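Local coordinates for protein restriction endonuclease r.bpuji (PDB 2VLA) that recognises and binds cognate DNA through this N-terminal recognition domain, one piece of a longer restriction endonuclease that as a whole probably cleaves DNA, at residues R15-N20 with R69-G74; D47-L52 with K63-H68; L25-A30 with N94-D99. All coordinates share one frame; numbering follows the deposited sequence.

Overall arrangement
Helices 22-36, 41-56 and 62-76 with a short antiparallel sheet follow winged-helix order; the contacts join these helices to one another, to the loop 15-20 and to helix 91-99. Contacts 1 and 2 share helix 62-76, are buried and face the bound DNA: contact 1 sets it against the loop 15-20 with a salt bridge, waters and bases of both strands, while contact 2 sets it against helix 41-56 with leucines and one amide-carboxylate bond. Contact 3, nearer the surface, is almost wholly apolar. Helix 22-36 still ties the three together, because Tyr29 OH packs on Ile72 of contact 1 and lies 2.8 Å from His68 ND1 of contact 2, a probable hydrogen bond.

Contact 1 of 3, residues R15-N20 with R69-G74. With nucleotides of chain C; nucleotides of chain B.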
loop_
_atom_site.group_PDB
_atom_site.type_symbol
_atom_site.label_atom_id
_atom_site.label_comp_id
_atom_site.label_asym_id
_atom_site.label_seq_id
_atom_site.Cartn_x
_atom_site.Cartn_y
_atom_site.Cartn_z
ATOM N N ARG A 15 -8.205 3.709 2.199
ATOM C CA ARG A 15 -8.261 5.125 1.855
ATOM C C ARG A 15 -7.612 5.985 2.944
ATOM O O ARG A 15 -7.834 5.771 4.117
ATOM C CB ARG A 15 -9.715 5.518 1.620
ATOM C CG ARG A 15 -9.893 6.941 1.064
ATOM C CD ARG A 15 -11.301 7.182 0.508
ATOM N NE ARG A 15 -11.497 6.438 -0.728
ATOM C CZ ARG A 15 -12.561 6.533 -1.492
ATOM N NH1 ARG A 15 -13.554 7.363 -1.164
ATOM N NH2 ARG A 15 -12.652 5.829 -2.597
ATOM N N GLY A 16 -6.763 6.913 2.519
ATOM C CA GLY A 16 -5.934 7.665 3.459
ATOM C C GLY A 16 -6.662 8.638 4.372
ATOM O O GLY A 16 -7.791 9.077 4.066
ATOM N N LYS A 17 -6.033 8.916 5.502
ATOM C CA LYS A 17 -6.506 9.941 6.420
ATOM C C LYS A 17 -5.410 10.860 6.939
ATOM O O LYS A 17 -5.710 11.839 7.616
ATOM C CB LYS A 17 -7.220 9.319 7.624
ATOM C CG LYS A 17 -8.319 8.336 7.279
ATOM C CD LYS A 17 -8.855 7.680 8.532
ATOM C CE LYS A 17 -9.569 6.399 8.224
ATOM N NZ LYS A 17 -10.898 6.604 7.553
ATOM N N ALA A 18 -4.148 10.567 6.638
ATOM C CA ALA A 18 -3.035 11.215 7.333
ATOM C C ALA A 18 -2.092 12.026 6.431
ATOM O O ALA A 18 -1.126 12.582 6.912
ATOM C CB ALA A 18 -2.227 10.175 8.124
ATOM N N LYS A 19 -2.378 12.098 5.146
ATOM C CA LYS A 19 -1.466 12.784 4.205
ATOM C C LYS A 19 -1.356 14.294 4.480
ATOM O O LYS A 19 -0.252 14.819 4.611
ATOM C CB LYS A 19 -1.906 12.546 2.755
ATOM C CG LYS A 19 -0.908 13.017 1.710
ATOM C CD LYS A 19 0.306 12.089 1.706
ATOM C CE LYS A 19 1.257 12.321 0.529
ATOM N NZ LYS A 19 1.904 13.652 0.611
ATOM N N ASN A 20 -2.486 14.976 4.526
ATOM C CA ASN A 20 -2.489 16.445 4.693
ATOM C C ASN A 20 -1.742 16.898 5.936
ATOM O O ASN A 20 -1.113 17.961 5.934
ATOM C CB ASN A 20 -3.928 16.973 4.769
ATOM C CG ASN A 20 -4.604 17.045 3.418
ATOM O OD1 ASN A 20 -3.952 16.953 2.378
ATOM N ND2 ASN A 20 -5.950 17.278 3.426
ATOM N N ARG A 69 -7.743 4.822 14.117
ATOM C CA ARG A 69 -7.061 3.810 14.907
ATOM C C ARG A 69 -6.968 2.505 14.151
ATOM O O ARG A 69 -5.876 1.892 14.056
ATOM C CB ARG A 69 -7.787 3.577 16.223
ATOM C CG ARG A 69 -6.986 2.810 17.228
ATOM C CD ARG A 69 -7.760 2.540 18.491
ATOM N NE ARG A 69 -8.881 1.665 18.231
ATOM C CZ ARG A 69 -10.146 2.053 18.213
ATOM N NH1 ARG A 69 -10.460 3.300 18.508
ATOM N NH2 ARG A 69 -11.106 1.177 17.901
ATOM N N THR A 70 -8.089 2.045 13.608
ATOM C CA THR A 70 -8.097 0.722 13.006
ATOM C C THR A 70 -7.539 0.723 11.603
ATOM O O THR A 70 -6.726 -0.143 11.262
ATOM C CB THR A 70 -9.488 0.054 13.036
ATOM O OG1 THR A 70 -10.375 0.709 12.119
ATOM C CG2 THR A 70 -10.070 0.087 14.460
ATOM N N GLU A 71 -7.945 1.685 10.785
ATOM C CA GLU A 71 -7.596 1.673 9.369
ATOM C C GLU A 71 -6.190 2.125 9.102
ATOM O O GLU A 71 -5.518 1.582 8.197
ATOM C CB GLU A 71 -8.534 2.547 8.552
ATOM C CG GLU A 71 -10.005 2.159 8.580
ATOM C CD GLU A 71 -10.794 2.909 7.506
ATOM O OE1 GLU A 71 -10.549 2.650 6.310
ATOM O OE2 GLU A 71 -11.632 3.808 7.862
ATOM N N ILE A 72 -5.744 3.156 9.821
ATOM C CA ILE A 72 -4.494 3.836 9.467
ATOM C C ILE A 72 -3.378 3.423 10.410
ATOM O O ILE A 72 -2.413 2.794 9.993
ATOM C CB ILE A 72 -4.654 5.399 9.401
ATOM C CG1 ILE A 72 -5.788 5.771 8.432
ATOM C CG2 ILE A 72 -3.340 6.018 8.974
ATOM C CD1 ILE A 72 -5.593 5.285 6.968
ATOM N N ALA A 73 -3.528 3.705 11.680
ATOM C CA ALA A 73 -2.510 3.297 12.639
ATOM C C ALA A 73 -2.366 1.756 12.664
ATOM O O ALA A 73 -1.257 1.238 12.665
ATOM C CB ALA A 73 -2.844 3.837 14.034
ATOM N N GLY A 74 -3.483 1.044 12.647
ATOM C CA GLY A 74 -3.465 -0.421 12.691
ATOM C C GLY A 74 -3.118 -1.063 11.338
ATOM O O GLY A 74 -2.031 -1.645 11.160
ATOM P P DA C 4 -5.791 12.871 3.877
ATOM O OP1 DA C 4 -5.057 14.080 3.994
ATOM O OP2 DA C 4 -5.116 11.548 3.839
ATOM O "O5'" DA C 4 -6.978 12.832 4.871
ATOM C "C5'" DA C 4 -7.608 14.090 5.233
ATOM C "C4'" DA C 4 -9.068 13.852 5.522
ATOM O "O4'" DA C 4 -9.808 13.609 4.301
ATOM C "C3'" DA C 4 -9.361 12.641 6.426
ATOM O "O3'" DA C 4 -10.449 12.974 7.270
ATOM C "C2'" DA C 4 -9.773 11.586 5.417
ATOM C "C1'" DA C 4 -10.575 12.414 4.434
ATOM N N9 DA C 4 -10.761 11.830 3.132
ATOM C C8 DA C 4 -9.887 11.019 2.436
ATOM N N7 DA C 4 -10.322 10.678 1.253
ATOM C C5 DA C 4 -11.563 11.289 1.133
ATOM C C6 DA C 4 -12.522 11.304 0.131
ATOM N N6 DA C 4 -12.437 10.702 -1.053
ATOM N N1 DA C 4 -13.646 12.053 0.363
ATOM C C2 DA C 4 -13.776 12.689 1.557
ATOM N N3 DA C 4 -12.942 12.760 2.560
ATOM C C4 DA C 4 -11.829 12.003 2.294
ATOM P P DC B 5 -10.080 -2.457 10.124
ATOM O OP1 DC B 5 -9.252 -3.113 11.157
ATOM O OP2 DC B 5 -10.034 -0.995 9.994
ATOM O "O5'" DC B 5 -9.784 -3.203 8.737
ATOM C "C5'" DC B 5 -9.684 -2.499 7.526
ATOM C "C4'" DC B 5 -10.754 -2.924 6.561
ATOM O "O4'" DC B 5 -12.064 -2.625 7.126
ATOM C "C3'" DC B 5 -10.720 -2.223 5.223
ATOM O "O3'" DC B 5 -11.305 -3.064 4.226
ATOM C "C2'" DC B 5 -11.555 -0.979 5.549
ATOM C "C1'" DC B 5 -12.691 -1.636 6.325
ATOM N N1 DC B 5 -13.459 -0.706 7.156
ATOM C C2 DC B 5 -14.822 -0.492 6.911
ATOM O O2 DC B 5 -15.389 -1.150 6.014
ATOM N N3 DC B 5 -15.497 0.411 7.687
ATOM C C4 DC B 5 -14.861 1.084 8.632
ATOM N N4 DC B 5 -15.568 1.961 9.369
ATOM C C5 DC B 5 -13.486 0.916 8.890
ATOM C C6 DC B 5 -12.827 0.006 8.140
ATOM P P DC B 7 -15.554 -0.471 -1.860
ATOM O OP1 DC B 7 -16.477 -1.284 -2.669
ATOM O OP2 DC B 7 -14.133 -0.421 -2.252
ATOM O "O5'" DC B 7 -16.053 1.046 -1.748
ATOM C "C5'" DC B 7 -17.415 1.325 -1.440
ATOM C "C4'" DC B 7 -17.627 2.821 -1.256
ATOM O "O4'" DC B 7 -16.958 3.271 -0.039
ATOM C "C3'" DC B 7 -17.045 3.709 -2.363
ATOM O "O3'" DC B 7 -17.966 4.741 -2.649
ATOM C "C2'" DC B 7 -15.816 4.332 -1.725
ATOM C "C1'" DC B 7 -16.309 4.503 -0.320
ATOM N N1 DC B 7 -15.319 4.724 0.749
ATOM C C2 DC B 7 -15.669 5.547 1.813
ATOM O O2 DC B 7 -16.764 6.125 1.777
ATOM N N3 DC B 7 -14.797 5.731 2.825
ATOM C C4 DC B 7 -13.647 5.046 2.826
ATOM N N4 DC B 7 -12.805 5.221 3.835
ATOM C C5 DC B 7 -13.282 4.195 1.752
ATOM C C6 DC B 7 -14.131 4.065 0.744
HETATM O O HOH W 1 -10.562 2.814 3.537
HETATM O O HOH W 2 -10.094 5.242 5.306
#
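Glu71 OE2 is gripped twice: Lys17 NZ forms a salt bridge to it at 2.9 Å, and N4 of a cytosine base is also hydrogen-bonded to it. The lysine comes from above the carboxylate plane, at about a right angle to the glutamate chain. Glu71 belongs to helix 62-76, which lies against DNA bases as the recognition helix of a helix-turn-helix does, and Lys17 to the loop leading into helix 22-36. The other carboxylate oxygen, Glu71 OE1, accepts from a water at 2.8 Å that also accepts from Arg15 N, so this water links loop to helix. A second water accepts a hydrogen bond from Lys17 NZ at 2.7 Å, and a weak one from N4 of DC7 of chain B. Below the charges, the lysine stem lies over Ile72, with Lys17 CD 3.6 Å from Ile72 CG1, and Ile72 CD1 turns under Arg15 O. Arg15 itself leads away from the helix: CG sits opposite the backbone N (chi1 -172°) and a bend at chi3 (-71°) lays the guanidinium over DC7 of chain B, whose C6 is 3.7 Å above its plane. Its NH1 hydrogen-bonds to O6 of a guanine base. A leucine here would probably cost that O6 the arginine's hydrogen bond and strip the cytosine of its flat, charged cover. The backbones of both strands are also held: Thr70 OG1 donates to OP2 of DC5 of chain B at 2.7 Å, while at the far end of the loop two backbone amides divide one phosphate of chain C between them, Lys19 N reaching OP2 of DA4 at 3.1 Å and Asn20 N reaching OP1 of the same nucleotide at 2.8 Å.

Contact 2 of 3, residues D47-L52 with K63-H68; sequences DFNNRL and KTLDNH. With nucleotides of chain C.
The helix-turn-helix of the recognition domain is joined here: helix 41-56 packs across helix 62-76, the helix laid against the bases, with the short segments at 110° and their axes 9.7 Å apart. Leu65 is the apolar centre. Its CD2 lies 4.0 Å from Leu52 CG as the two leucines lie alongside, pointing opposite ways, and its CB lies under the amide of Asn49. That amide reaches past the leucine to Asp66, and Asn49 ND2 donates to Asp66 OD1 at 2.9 Å, nearly straight (166°). The acceptor lies in the amide plane, whereas the donor stands above the carboxylate plane. Arg69 NH1 binds both Asn49 OD1 and Asp66 OD1, and Lys62 makes a salt bridge to Asp66 OD2, giving the carboxylate two cations, which probably offset its charge. One turn on, Leu52 CD2 presses on His68 CB at 3.5 Å. The imidazole is fixed at both nitrogens: NE2 of His68 donates to OP1 of DC5 of chain C at 2.9 Å, and ND1 bonds to Tyr29 OH. Asn67, on the DNA side, donates from ND2 to O6 of DG7 of chain C at 3.0 Å. Helix 22-36 packs on an adjoining side of helix 41-56, with Leu25 on Leu52 and Ile32 on Phe48, completing a three-helix bundle beside the sheet of strands 39-40, 80-83 and 86-89.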
loop_
_atom_site.group_PDB
_atom_site.type_symbol
_atom_site.label_atom_id
_atom_site.label_comp_id
_atom_site.label_asym_id
_atom_site.label_seq_id
_atom_site.Cartn_x
_atom_site.Cartn_y
_atom_site.Cartn_z
ATOM N N ASP A 47 -7.875 5.124 25.418
ATOM C CA ASP A 47 -6.699 5.951 25.599
ATOM C C ASP A 47 -6.168 6.488 24.267
ATOM O O ASP A 47 -5.732 7.639 24.176
ATOM C CB ASP A 47 -5.617 5.166 26.335
ATOM C CG ASP A 47 -5.984 4.888 27.794
ATOM O OD1 ASP A 47 -6.867 5.598 28.339
ATOM O OD2 ASP A 47 -5.399 3.961 28.384
ATOM N N PHE A 48 -6.221 5.663 23.231
ATOM C CA PHE A 48 -5.810 6.107 21.910
ATOM C C PHE A 48 -6.693 7.267 21.438
ATOM O O PHE A 48 -6.198 8.308 21.033
ATOM C CB PHE A 48 -5.874 4.954 20.906
ATOM C CG PHE A 48 -5.423 5.332 19.534
ATOM C CD1 PHE A 48 -6.291 5.968 18.658
ATOM C CD2 PHE A 48 -4.130 5.031 19.103
ATOM C CE1 PHE A 48 -5.883 6.324 17.392
ATOM C CE2 PHE A 48 -3.708 5.398 17.842
ATOM C CZ PHE A 48 -4.589 6.037 16.979
ATOM N N ASN A 49 -8.003 7.068 21.493
ATOM C CA ASN A 49 -8.951 8.069 21.016
ATOM C C ASN A 49 -8.853 9.377 21.806
ATOM O O ASN A 49 -8.923 10.454 21.239
ATOM C CB ASN A 49 -10.376 7.541 21.117
ATOM C CG ASN A 49 -10.720 6.563 20.018
ATOM O OD1 ASN A 49 -9.843 6.067 19.306
ATOM N ND2 ASN A 49 -12.017 6.273 19.875
ATOM N N ASN A 50 -8.692 9.267 23.120
ATOM C CA ASN A 50 -8.576 10.446 23.970
ATOM C C ASN A 50 -7.352 11.297 23.647
ATOM O O ASN A 50 -7.395 12.521 23.768
ATOM C CB ASN A 50 -8.573 10.052 25.454
ATOM C CG ASN A 50 -9.967 9.715 25.974
ATOM O OD1 ASN A 50 -10.972 10.084 25.371
ATOM N ND2 ASN A 50 -10.025 9.008 27.094
ATOM N N ARG A 51 -6.260 10.652 23.234
ATOM C CA ARG A 51 -5.072 11.381 22.805
ATOM C C ARG A 51 -5.229 11.941 21.379
ATOM O O ARG A 51 -4.882 13.096 21.118
ATOM C CB ARG A 51 -3.823 10.486 22.885
ATOM C CG ARG A 51 -3.356 10.149 24.311
ATOM C CD ARG A 51 -2.298 11.138 24.846
ATOM N NE ARG A 51 -1.082 11.235 24.010
ATOM C CZ ARG A 51 0.035 10.513 24.191
ATOM N NH1 ARG A 51 0.112 9.603 25.157
ATOM N NH2 ARG A 51 1.075 10.700 23.391
ATOM N N LEU A 52 -5.754 11.132 20.458
ATOM C CA LEU A 52 -5.803 11.537 19.040
ATOM C C LEU A 52 -6.735 12.731 18.840
ATOM O O LEU A 52 -6.479 13.604 17.999
ATOM C CB LEU A 52 -6.229 10.357 18.134
ATOM C CG LEU A 52 -6.262 10.690 16.633
ATOM C CD1 LEU A 52 -4.888 11.162 16.136
ATOM C CD2 LEU A 52 -6.737 9.489 15.822
ATOM N N LYS A 63 -16.510 7.863 15.547
ATOM C CA LYS A 63 -16.361 7.000 14.377
ATOM C C LYS A 63 -15.048 7.313 13.636
ATOM O O LYS A 63 -14.306 6.416 13.233
ATOM C CB LYS A 63 -17.561 7.158 13.432
ATOM C CG LYS A 63 -17.484 6.290 12.143
ATOM C CD LYS A 63 -17.328 4.784 12.458
ATOM C CE LYS A 63 -17.570 3.908 11.237
ATOM N NZ LYS A 63 -18.967 3.856 10.826
ATOM N N THR A 64 -14.775 8.587 13.462
ATOM C CA THR A 64 -13.559 9.022 12.797
ATOM C C THR A 64 -12.333 8.645 13.586
ATOM O O THR A 64 -11.357 8.144 13.024
ATOM C CB THR A 64 -13.616 10.537 12.566
ATOM O OG1 THR A 64 -14.662 10.783 11.644
ATOM C CG2 THR A 64 -12.308 11.101 12.039
ATOM N N LEU A 65 -12.373 8.859 14.897
ATOM C CA LEU A 65 -11.260 8.454 15.749
ATOM C C LEU A 65 -11.008 6.936 15.636
ATOM O O LEU A 65 -9.863 6.492 15.487
ATOM C CB LEU A 65 -11.529 8.863 17.212
ATOM C CG LEU A 65 -11.605 10.373 17.491
ATOM C CD1 LEU A 65 -12.165 10.604 18.887
ATOM C CD2 LEU A 65 -10.235 10.994 17.338
ATOM N N ASP A 66 -12.078 6.151 15.744
ATOM C CA ASP A 66 -11.983 4.713 15.612
ATOM C C ASP A 66 -11.381 4.333 14.257
ATOM O O ASP A 66 -10.514 3.460 14.170
ATOM C CB ASP A 66 -13.384 4.068 15.737
ATOM C CG ASP A 66 -13.922 4.056 17.171
ATOM O OD1 ASP A 66 -13.129 4.182 18.123
ATOM O OD2 ASP A 66 -15.140 3.853 17.330
ATOM N N ASN A 67 -11.839 4.970 13.199
ATOM C CA ASN A 67 -11.353 4.637 11.872
ATOM C C ASN A 67 -9.858 4.979 11.718
ATOM O O ASN A 67 -9.092 4.196 11.120
ATOM C CB ASN A 67 -12.171 5.348 10.779
ATOM C CG ASN A 67 -13.562 4.749 10.571
ATOM O OD1 ASN A 67 -13.868 3.631 11.004
ATOM N ND2 ASN A 67 -14.373 5.454 9.811
ATOM N N HIS A 68 -9.422 6.116 12.249
ATOM C CA HIS A 68 -7.986 6.391 12.273
ATOM C C HIS A 68 -7.245 5.226 12.958
ATOM O O HIS A 68 -6.205 4.744 12.471
ATOM C CB HIS A 68 -7.680 7.703 13.011
ATOM C CG HIS A 68 -7.729 8.914 12.146
ATOM N ND1 HIS A 68 -6.590 9.558 11.719
ATOM C CD2 HIS A 68 -8.779 9.651 11.693
ATOM C CE1 HIS A 68 -6.937 10.635 11.031
ATOM N NE2 HIS A 68 -8.261 10.692 10.978
ATOM P P DC C 5 -10.657 12.300 8.694
ATOM O OP1 DC C 5 -9.660 12.808 9.631
ATOM O OP2 DC C 5 -10.743 10.828 8.567
ATOM O "O5'" DC C 5 -12.123 12.869 9.029
ATOM C "C5'" DC C 5 -12.496 14.246 8.784
ATOM C "C4'" DC C 5 -13.971 14.238 8.521
ATOM O "O4'" DC C 5 -14.224 13.630 7.205
ATOM C "C3'" DC C 5 -14.758 13.401 9.528
ATOM O "O3'" DC C 5 -15.924 14.162 9.907
ATOM C "C2'" DC C 5 -15.168 12.149 8.792
ATOM C "C1'" DC C 5 -15.142 12.552 7.338
ATOM N N1 DC C 5 -14.626 11.506 6.380
ATOM C C2 DC C 5 -15.288 11.330 5.177
ATOM O O2 DC C 5 -16.356 11.935 4.954
ATOM N N3 DC C 5 -14.797 10.443 4.256
ATOM C C4 DC C 5 -13.648 9.842 4.515
ATOM N N4 DC C 5 -13.168 8.999 3.578
ATOM C C5 DC C 5 -12.961 10.006 5.721
ATOM C C6 DC C 5 -13.442 10.867 6.618
ATOM P P DG C 6 -16.786 13.801 11.214
ATOM O OP1 DG C 6 -17.592 15.040 11.529
ATOM O OP2 DG C 6 -15.930 13.210 12.254
ATOM O "O5'" DG C 6 -17.745 12.624 10.688
ATOM C "C5'" DG C 6 -18.706 12.893 9.710
ATOM C "C4'" DG C 6 -19.293 11.623 9.209
ATOM O "O4'" DG C 6 -18.259 10.947 8.443
ATOM C "C3'" DG C 6 -19.737 10.602 10.267
ATOM O "O3'" DG C 6 -20.884 9.928 9.803
ATOM C "C2'" DG C 6 -18.573 9.631 10.312
ATOM C "C1'" DG C 6 -18.216 9.591 8.826
ATOM N N9 DG C 6 -16.935 9.005 8.474
ATOM C C8 DG C 6 -15.835 8.861 9.253
ATOM N N7 DG C 6 -14.847 8.244 8.630
ATOM C C5 DG C 6 -15.349 7.980 7.369
ATOM C C6 DG C 6 -14.777 7.319 6.258
ATOM O O6 DG C 6 -13.631 6.831 6.201
ATOM N N1 DG C 6 -15.644 7.249 5.187
ATOM C C2 DG C 6 -16.918 7.775 5.159
ATOM N N2 DG C 6 -17.586 7.627 4.016
ATOM N N3 DG C 6 -17.466 8.389 6.199
ATOM C C4 DG C 6 -16.641 8.440 7.262
ATOM P P DG C 7 -22.168 9.749 10.729
ATOM O OP1 DG C 7 -22.669 11.062 11.152
ATOM O OP2 DG C 7 -21.829 8.671 11.712
ATOM O "O5'" DG C 7 -23.178 9.105 9.665
ATOM C "C5'" DG C 7 -23.528 9.806 8.499
ATOM C "C4'" DG C 7 -23.559 8.903 7.283
ATOM O "O4'" DG C 7 -22.220 8.418 7.011
ATOM C "C3'" DG C 7 -24.416 7.637 7.383
ATOM O "O3'" DG C 7 -24.940 7.353 6.103
ATOM C "C2'" DG C 7 -23.417 6.585 7.845
ATOM C "C1'" DG C 7 -22.195 6.988 7.051
ATOM N N9 DG C 7 -20.927 6.577 7.606
ATOM C C8 DG C 7 -20.440 6.762 8.853
ATOM N N7 DG C 7 -19.233 6.287 9.028
ATOM C C5 DG C 7 -18.901 5.751 7.784
ATOM C C6 DG C 7 -17.723 5.092 7.318
ATOM O O6 DG C 7 -16.661 4.876 7.935
ATOM N N1 DG C 7 -17.856 4.705 5.994
ATOM C C2 DG C 7 -18.959 4.929 5.210
ATOM N N2 DG C 7 -18.888 4.458 3.938
ATOM N N3 DG C 7 -20.051 5.578 5.621
ATOM C C4 DG C 7 -19.950 5.950 6.901
#

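Contact 3 of 3, residues L25-A30 with N94-D99; sequences LLPAYA and NKYIED
Tyr96 is the bump of this contact, and the hollow it fills is lined by Leu26, Pro27 and Ala30 on neighbouring turns of helix 22-36. Its ring is carried straight out from helix 91-99 by a chi1 of 175°, with CG opposite the backbone N. Leu26 comes down on one face in a CH-pi contact: Leu26 CD2 is 4.1 Å from the centroid of the Tyr96 ring and 28° off the normal, displaced toward the hydroxyl end, where it is 3.7 Å from Tyr96 CZ. Ala30 meets the ring at its edge instead, its CB lying in the ring plane 3.7 Å from Tyr96 CD2. The phenol end runs on past both and abuts the proline ring, with Tyr96 OH 3.4 Å from Pro27 CG. Leucine over the face, alanine at the edge and proline at the end thus together define both the tilt and the depth of the tyrosine.

The smaller fit runs the other way. Ala30 CB sits in the notch between Tyr96 and Ile97, 3.9 Å from Ile97 CD1, and the same methyl end of the isoleucine also approaches Ala30 O. Asn31 and Asp34 extend the surface on which Ile97 rests. On its own helix, Lys95 NZ forms a salt bridge at 2.8 Å to Asp99 OD2, one turn along, which accepts through its syn lone pair. Behind the ring contact, Leu26 is backed by Gln102, Phe105 and Phe106 of helix 102-112, and Ala30 touches Met79. Pro27 has no amide proton for the preceding turn, and helix 22-36 kinks there. With the short segments crossing at -117°, this is steep helix-on-helix packing, joining the first helix of a winged-helix fold to the helix that follows its beta hairpin.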
loop_
_atom_site.group_PDB
_atom_site.type_symbol
_atom_site.label_atom_id
_atom_site.label_comp_id
_atom_site.label_asym_id
_atom_site.label_seq_id
_atom_site.Cartn_x
_atom_site.Cartn_y
_atom_site.Cartn_z
ATOM N N LEU A 25 0.525 14.002 12.430
ATOM C CA LEU A 25 -0.174 12.772 12.765
ATOM C C LEU A 25 0.754 11.560 12.957
ATOM O O LEU A 25 0.501 10.743 13.814
ATOM C CB LEU A 25 -1.234 12.464 11.707
ATOM C CG LEU A 25 -2.541 13.200 11.829
ATOM C CD1 LEU A 25 -3.363 12.978 10.595
ATOM C CD2 LEU A 25 -3.290 12.749 13.098
ATOM N N LEU A 26 1.802 11.452 12.164
ATOM C CA LEU A 26 2.659 10.271 12.289
ATOM C C LEU A 26 3.374 10.237 13.652
ATOM O O LEU A 26 3.330 9.238 14.351
ATOM C CB LEU A 26 3.662 10.135 11.120
ATOM C CG LEU A 26 4.431 8.809 11.066
ATOM C CD1 LEU A 26 3.451 7.656 10.927
ATOM C CD2 LEU A 26 5.443 8.827 9.929
ATOM N N PRO A 27 3.957 11.370 14.078
ATOM C CA PRO A 27 4.473 11.373 15.441
ATOM C C PRO A 27 3.403 11.130 16.498
ATOM O O PRO A 27 3.677 10.497 17.508
ATOM C CB PRO A 27 5.054 12.777 15.581
ATOM C CG PRO A 27 5.387 13.180 14.225
ATOM C CD PRO A 27 4.336 12.587 13.353
ATOM N N ALA A 28 2.200 11.676 16.304
ATOM C CA ALA A 28 1.140 11.449 17.259
ATOM C C ALA A 28 0.767 9.971 17.362
ATOM O O ALA A 28 0.722 9.416 18.467
ATOM C CB ALA A 28 -0.089 12.305 16.922
ATOM N N TYR A 29 0.529 9.321 16.224
ATOM C CA TYR A 29 0.186 7.907 16.239
ATOM C C TYR A 29 1.291 7.146 17.014
ATOM O O TYR A 29 1.010 6.305 17.858
ATOM C CB TYR A 29 0.116 7.335 14.834
ATOM C CG TYR A 29 -1.003 7.800 13.923
ATOM C CD1 TYR A 29 -2.268 8.148 14.402
ATOM C CD2 TYR A 29 -0.811 7.795 12.557
ATOM C CE1 TYR A 29 -3.287 8.544 13.509
ATOM C CE2 TYR A 29 -1.795 8.147 11.683
ATOM C CZ TYR A 29 -3.035 8.505 12.140
ATOM O OH TYR A 29 -3.979 8.865 11.202
ATOM N N ALA A 30 2.545 7.413 16.669
ATOM C CA ALA A 30 3.656 6.642 17.208
ATOM C C ALA A 30 3.803 6.867 18.710
ATOM O O ALA A 30 4.041 5.925 19.468
ATOM C CB ALA A 30 4.935 7.006 16.493
ATOM N N ASN A 94 8.481 0.988 16.539
ATOM C CA ASN A 94 9.663 1.006 17.389
ATOM C C ASN A 94 10.861 1.661 16.660
ATOM O O ASN A 94 11.611 2.428 17.252
ATOM C CB ASN A 94 10.030 -0.416 17.838
ATOM C CG ASN A 94 9.039 -0.994 18.868
ATOM O OD1 ASN A 94 8.331 -0.246 19.552
ATOM N ND2 ASN A 94 9.006 -2.323 18.985
ATOM N N LYS A 95 11.038 1.336 15.390
ATOM C CA LYS A 95 12.152 1.881 14.628
ATOM C C LYS A 95 12.006 3.399 14.446
ATOM O O LYS A 95 12.954 4.149 14.618
ATOM C CB LYS A 95 12.267 1.183 13.270
ATOM C CG LYS A 95 13.343 1.743 12.366
ATOM C CD LYS A 95 13.595 0.801 11.165
ATOM C CE LYS A 95 14.613 1.400 10.202
ATOM N NZ LYS A 95 14.173 2.706 9.631
ATOM N N TYR A 96 10.806 3.838 14.100
ATOM C CA TYR A 96 10.534 5.256 13.878
ATOM C C TYR A 96 10.710 6.060 15.168
ATOM O O TYR A 96 11.228 7.180 15.146
ATOM C CB TYR A 96 9.122 5.401 13.303
ATOM C CG TYR A 96 8.645 6.822 13.130
ATOM C CD1 TYR A 96 9.223 7.675 12.186
ATOM C CD2 TYR A 96 7.593 7.313 13.892
ATOM C CE1 TYR A 96 8.754 8.982 12.028
ATOM C CE2 TYR A 96 7.125 8.617 13.741
ATOM C CZ TYR A 96 7.708 9.439 12.826
ATOM O OH TYR A 96 7.217 10.722 12.700
ATOM N N ILE A 97 10.311 5.468 16.287
ATOM C CA ILE A 97 10.499 6.082 17.603
ATOM C C ILE A 97 12.018 6.305 17.876
ATOM O O ILE A 97 12.402 7.301 18.488
ATOM C CB ILE A 97 9.864 5.187 18.725
ATOM C CG1 ILE A 97 8.321 5.285 18.706
ATOM C CG2 ILE A 97 10.435 5.536 20.109
ATOM C CD1 ILE A 97 7.786 6.563 19.186
ATOM N N GLU A 98 12.867 5.403 17.378
ATOM C CA GLU A 98 14.321 5.557 17.542
ATOM C C GLU A 98 14.953 6.504 16.513
ATOM O O GLU A 98 15.915 7.203 16.827
ATOM C CB GLU A 98 15.051 4.185 17.477
ATOM C CG GLU A 98 14.766 3.237 18.643
ATOM C CD GLU A 98 15.584 3.528 19.931
ATOM O OE1 GLU A 98 16.048 4.675 20.149
ATOM O OE2 GLU A 98 15.739 2.592 20.734
ATOM N N ASP A 99 14.490 6.466 15.262
ATOM C CA ASP A 99 15.222 7.179 14.202
ATOM C C ASP A 99 14.547 8.390 13.583
ATOM O O ASP A 99 15.205 9.149 12.877
ATOM C CB ASP A 99 15.742 6.222 13.116
ATOM C CG ASP A 99 14.646 5.621 12.251
ATOM O OD1 ASP A 99 13.500 6.112 12.234
ATOM O OD2 ASP A 99 14.964 4.678 11.517
#